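Glycoside hydrolase family 31 (Trueperella pyogenes, PDB 5I0F) breaks down cycloalternan, probably by hydrolysing its alpha-glucosidic linkages through a covalent glycosyl-enzyme intermediate. Local coordinates at residues W304-R318 and A366-R380. Numbering follows the deposited sequence.
Sequences WNTQSLVMEQMDRHR and AWPDPAGMIRELHER
Gln307 reaches from the first turn of helix 307-318 to the start of helix 370-379. With CG anti to the backbone N (chi1 -167°) and an extended chain, its amide arrives beside the Pro368-Pro370 turn. There OE1 accepts from Asp369 N at 3.0 Å on an in-plane lone pair, while NE2 gives Asp369 O a weak, bent bond. Gln307 N donates almost straight to Ala366 O (2.9 Å). The indole of Trp367 lies with one face against the Thr306-Gln307 backbone, Gln307 N standing 3.3 Å above the ring plane toward its rim; Val310 CG2 meets the ring edge at CH2, and a water links NE1 to Asn305 O. Thr306 and Asp369, each accepting through its side chain from the backbone N three residues on, N-cap the two helices.

Farther along, the nearly parallel helices (11°, axes 11.3 Å apart) are joined by apolar side chains. Met311, bent at chi2 and chi3, brings SD against both Met373 CG and Leu377 CD2, and the same CD2 touches Met314 CG at 3.7 Å. Behind this layer, Met314 and Leu377 rest on Val327, and Trp367 and Met373 on Ile329, both of strand 326-329: neighbouring helices on the outside of the parallel β-barrel of the family 31 TIM-barrel domain.

At the C-terminal end the extended Arg380 forms an end-on salt bridge, NH1 and NH2 both hydrogen-bonded to Asp315 OD1 at 2.8 Å, the planes nearly coplanar. Arg318 lays its guanidinium over one face of Arg380, centres 3.6 Å apart and planes at 23°. A water bridges Arg380 NH1 to Met314 O. In this salt-bridge network Asp315 probably balances the stacked guanidinium charges, though Arg318 aims no N-H at it. Amide bonds, Met/Leu packing and an ion pair thus succeed one another along the helices.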
# COMPACT_ATOMS: atom_id res chain seq x y z
N TRP A 304 3.49 21.78 7.76
CA TRP A 304 4.70 22.30 8.41
C TRP A 304 5.76 22.43 7.31
O TRP A 304 6.57 21.52 7.12
CB TRP A 304 5.18 21.36 9.49
CG TRP A 304 4.17 21.10 10.55
CD1 TRP A 304 3.06 21.85 10.85
CD2 TRP A 304 4.22 20.06 11.50
NE1 TRP A 304 2.38 21.29 11.90
CE2 TRP A 304 3.07 20.18 12.31
CE3 TRP A 304 5.11 19.00 11.73
CZ2 TRP A 304 2.80 19.30 13.36
CZ3 TRP A 304 4.83 18.12 12.79
CH2 TRP A 304 3.69 18.28 13.58
N ASN A 305 5.71 23.54 6.59
CA ASN A 305 6.50 23.70 5.37
C ASN A 305 7.58 24.78 5.47
O ASN A 305 8.08 25.26 4.45
CB ASN A 305 5.62 23.88 4.15
CG ASN A 305 4.96 25.24 4.07
OD1 ASN A 305 4.70 25.90 5.08
ND2 ASN A 305 4.68 25.67 2.84
N THR A 306 7.93 25.15 6.70
CA THR A 306 9.02 26.08 6.96
C THR A 306 9.69 25.61 8.22
O THR A 306 9.09 24.89 9.04
CB THR A 306 8.57 27.56 7.17
OG1 THR A 306 7.82 27.69 8.38
CG2 THR A 306 7.75 28.07 6.02
N GLN A 307 10.93 26.05 8.38
CA GLN A 307 11.70 25.73 9.58
C GLN A 307 11.01 26.29 10.82
O GLN A 307 10.96 25.64 11.88
CB GLN A 307 13.13 26.28 9.42
CG GLN A 307 14.14 25.77 10.44
CD GLN A 307 15.58 26.12 10.07
OE1 GLN A 307 15.93 26.20 8.87
NE2 GLN A 307 16.42 26.30 11.09
N SER A 308 10.47 27.50 10.67
CA SER A 308 9.68 28.12 11.73
C SER A 308 8.48 27.28 12.14
O SER A 308 8.23 27.10 13.34
CB SER A 308 9.21 29.51 11.29
OG SER A 308 8.56 30.16 12.35
N LEU A 309 7.73 26.77 11.17
CA LEU A 309 6.54 25.96 11.51
C LEU A 309 6.90 24.64 12.20
O LEU A 309 6.21 24.22 13.12
CB LEU A 309 5.68 25.71 10.29
CG LEU A 309 4.94 26.96 9.80
CD1 LEU A 309 4.50 26.78 8.35
CD2 LEU A 309 3.76 27.29 10.71
N VAL A 310 7.99 24.00 11.78
CA VAL A 310 8.43 22.74 12.40
C VAL A 310 8.84 23.01 13.85
O VAL A 310 8.36 22.34 14.79
CB VAL A 310 9.59 22.06 11.63
CG1 VAL A 310 10.15 20.90 12.43
CG2 VAL A 310 9.12 21.60 10.26
N MET A 311 9.68 24.01 14.04
CA MET A 311 10.23 24.29 15.35
C MET A 311 9.16 24.77 16.33
O MET A 311 9.24 24.44 17.50
CB MET A 311 11.38 25.28 15.25
CG MET A 311 12.58 24.72 14.52
SD MET A 311 13.27 23.22 15.24
CE MET A 311 14.01 23.86 16.73
N GLU A 312 8.16 25.51 15.84
CA GLU A 312 7.02 25.93 16.68
C GLU A 312 6.32 24.71 17.32
O GLU A 312 5.97 24.72 18.51
CB GLU A 312 6.01 26.77 15.87
CG GLU A 312 4.67 27.03 16.57
CD GLU A 312 3.65 27.80 15.74
OE1 GLU A 312 3.75 27.84 14.49
OE2 GLU A 312 2.70 28.38 16.35
N GLN A 313 6.10 23.67 16.51
CA GLN A 313 5.46 22.47 16.99
C GLN A 313 6.34 21.65 17.93
O GLN A 313 5.84 21.15 18.94
CB GLN A 313 4.96 21.63 15.82
CG GLN A 313 3.89 22.37 14.99
CD GLN A 313 2.71 22.86 15.79
OE1 GLN A 313 2.28 22.25 16.78
NE2 GLN A 313 2.18 24.00 15.37
N MET A 314 7.64 21.58 17.64
CA MET A 314 8.58 20.90 18.54
C MET A 314 8.67 21.64 19.88
O MET A 314 8.66 21.02 20.94
CB MET A 314 9.96 20.74 17.91
CG MET A 314 9.97 19.94 16.60
SD MET A 314 9.35 18.26 16.78
CE MET A 314 7.63 18.48 16.34
N ASP A 315 8.71 22.98 19.85
CA ASP A 315 8.71 23.76 21.10
C ASP A 315 7.39 23.54 21.86
O ASP A 315 7.39 23.44 23.09
CB ASP A 315 8.94 25.26 20.86
CG ASP A 315 10.33 25.58 20.31
OD1 ASP A 315 11.26 24.72 20.34
OD2 ASP A 315 10.49 26.73 19.83
N ARG A 316 6.27 23.44 21.15
CA ARG A 316 4.98 23.21 21.81
C ARG A 316 4.93 21.84 22.50
O ARG A 316 4.51 21.74 23.64
CB ARG A 316 3.81 23.43 20.87
CG ARG A 316 2.44 23.42 21.54
CD ARG A 316 2.20 24.65 22.40
NE ARG A 316 0.86 24.63 23.00
CZ ARG A 316 -0.25 25.11 22.43
NH1 ARG A 316 -1.40 25.03 23.09
NH2 ARG A 316 -0.24 25.69 21.23
N HIS A 317 5.39 20.80 21.80
CA HIS A 317 5.53 19.48 22.43
C HIS A 317 6.31 19.58 23.76
O HIS A 317 5.89 19.06 24.79
CB HIS A 317 6.20 18.49 21.49
CG HIS A 317 5.24 17.77 20.60
ND1 HIS A 317 4.44 16.76 21.07
CD2 HIS A 317 4.90 17.96 19.30
CE1 HIS A 317 3.65 16.35 20.09
NE2 HIS A 317 3.92 17.04 19.00
N ARG A 318 7.45 20.25 23.72
CA ARG A 318 8.28 20.38 24.91
C ARG A 318 7.55 21.17 26.00
O ARG A 318 7.52 20.75 27.17
CB ARG A 318 9.59 21.07 24.52
CG ARG A 318 10.50 21.44 25.69
CD ARG A 318 11.38 22.64 25.32
NE ARG A 318 12.74 22.24 25.00
CZ ARG A 318 13.61 22.94 24.26
NH1 ARG A 318 13.29 24.11 23.68
NH2 ARG A 318 14.83 22.46 24.09
N ALA A 366 12.46 29.86 3.53
CA ALA A 366 11.65 28.94 4.31
C ALA A 366 12.50 28.10 5.25
O ALA A 366 12.03 27.74 6.34
CB ALA A 366 10.84 28.05 3.39
N TRP A 367 13.74 27.79 4.84
CA TRP A 367 14.68 26.98 5.63
C TRP A 367 16.05 27.70 5.73
O TRP A 367 16.96 27.41 4.96
CB TRP A 367 14.84 25.57 5.02
CG TRP A 367 13.51 24.90 4.79
CD1 TRP A 367 12.77 24.96 3.66
CD2 TRP A 367 12.76 24.13 5.72
NE1 TRP A 367 11.60 24.28 3.82
CE2 TRP A 367 11.57 23.74 5.07
CE3 TRP A 367 12.98 23.70 7.03
CZ2 TRP A 367 10.59 22.98 5.70
CZ3 TRP A 367 12.01 22.91 7.65
CH2 TRP A 367 10.83 22.58 6.99
N PRO A 368 16.21 28.64 6.69
CA PRO A 368 17.45 29.40 6.78
C PRO A 368 18.66 28.60 7.24
O PRO A 368 19.77 29.01 6.97
CB PRO A 368 17.11 30.54 7.77
CG PRO A 368 15.95 30.05 8.53
CD PRO A 368 15.17 29.18 7.59
N ASP A 369 18.46 27.47 7.91
CA ASP A 369 19.59 26.64 8.35
C ASP A 369 19.09 25.22 8.65
O ASP A 369 18.91 24.84 9.81
CB ASP A 369 20.24 27.32 9.58
CG ASP A 369 21.57 26.71 10.00
OD1 ASP A 369 21.99 25.65 9.48
OD2 ASP A 369 22.19 27.28 10.92
N PRO A 370 18.82 24.42 7.60
CA PRO A 370 18.28 23.09 7.86
C PRO A 370 19.25 22.23 8.68
O PRO A 370 18.81 21.48 9.55
CB PRO A 370 18.01 22.51 6.46
CG PRO A 370 18.76 23.38 5.51
CD PRO A 370 18.87 24.72 6.16
N ALA A 371 20.55 22.37 8.43
CA ALA A 371 21.54 21.63 9.22
C ALA A 371 21.43 22.01 10.70
O ALA A 371 21.53 21.15 11.55
CB ALA A 371 22.96 21.86 8.71
N GLY A 372 21.20 23.30 10.99
CA GLY A 372 20.98 23.81 12.35
C GLY A 372 19.71 23.29 13.03
O GLY A 372 19.73 22.93 14.20
N MET A 373 18.61 23.25 12.29
CA MET A 373 17.40 22.56 12.75
C MET A 373 17.67 21.11 13.18
O MET A 373 17.36 20.71 14.29
CB MET A 373 16.32 22.61 11.67
CG MET A 373 15.08 21.82 12.03
SD MET A 373 13.92 21.84 10.68
CE MET A 373 14.70 20.83 9.42
N ILE A 374 18.32 20.35 12.30
CA ILE A 374 18.56 18.93 12.57
C ILE A 374 19.49 18.75 13.79
O ILE A 374 19.21 17.93 14.66
CB ILE A 374 19.07 18.18 11.32
CG1 ILE A 374 17.99 18.24 10.20
CG2 ILE A 374 19.39 16.72 11.64
CD1 ILE A 374 18.50 18.15 8.79
N ARG A 375 20.56 19.53 13.86
CA ARG A 375 21.47 19.46 14.99
C ARG A 375 20.72 19.74 16.31
O ARG A 375 20.87 19.03 17.30
CB ARG A 375 22.63 20.45 14.80
CG ARG A 375 23.64 20.51 15.93
CD ARG A 375 24.60 21.70 15.81
NE ARG A 375 23.89 22.97 16.02
CZ ARG A 375 23.70 23.93 15.10
NH1 ARG A 375 24.22 23.86 13.87
NH2 ARG A 375 22.99 25.01 15.44
N GLU A 376 19.92 20.80 16.32
CA GLU A 376 19.21 21.19 17.52
C GLU A 376 18.13 20.19 17.89
O GLU A 376 17.94 19.91 19.08
CB GLU A 376 18.63 22.61 17.40
CG GLU A 376 19.69 23.72 17.30
CD GLU A 376 20.72 23.72 18.43
OE1 GLU A 376 20.32 23.59 19.61
OE2 GLU A 376 21.94 23.87 18.13
N LEU A 377 17.42 19.65 16.90
CA LEU A 377 16.45 18.59 17.19
C LEU A 377 17.16 17.34 17.74
O LEU A 377 16.72 16.80 18.77
CB LEU A 377 15.56 18.33 15.98
CG LEU A 377 14.57 19.48 15.71
CD1 LEU A 377 13.74 19.15 14.50
CD2 LEU A 377 13.64 19.80 16.86
N HIS A 378 18.32 16.99 17.17
CA HIS A 378 19.12 15.89 17.71
C HIS A 378 19.51 16.11 19.17
O HIS A 378 19.43 15.18 19.96
CB HIS A 378 20.37 15.60 16.87
CG HIS A 378 20.07 14.88 15.59
ND1 HIS A 378 21.01 14.74 14.59
CD2 HIS A 378 18.95 14.25 15.15
CE1 HIS A 378 20.47 14.07 13.58
NE2 HIS A 378 19.23 13.74 13.91
N GLU A 379 19.87 17.34 19.54
CA GLU A 379 20.22 17.64 20.94
C GLU A 379 19.06 17.47 21.91
O GLU A 379 19.26 17.17 23.08
CB GLU A 379 20.79 19.04 21.07
CG GLU A 379 22.17 19.14 20.47
CD GLU A 379 22.70 20.55 20.45
OE1 GLU A 379 22.22 21.40 21.26
OE2 GLU A 379 23.62 20.80 19.64
N ARG A 380 17.85 17.64 21.39
CA ARG A 380 16.63 17.37 22.13
C ARG A 380 16.15 15.92 22.08
O ARG A 380 15.09 15.62 22.61
CB ARG A 380 15.51 18.25 21.60
CG ARG A 380 15.79 19.72 21.62
CD ARG A 380 14.48 20.41 21.33
NE ARG A 380 14.67 21.77 20.92
CZ ARG A 380 13.67 22.61 20.65
NH1 ARG A 380 12.40 22.21 20.75
NH2 ARG A 380 13.94 23.86 20.29
O HOH W 1 9.11 24.05 2.21
O HOH W 2 11.34 29.35 8.51
O HOH W 3 11.31 19.71 21.53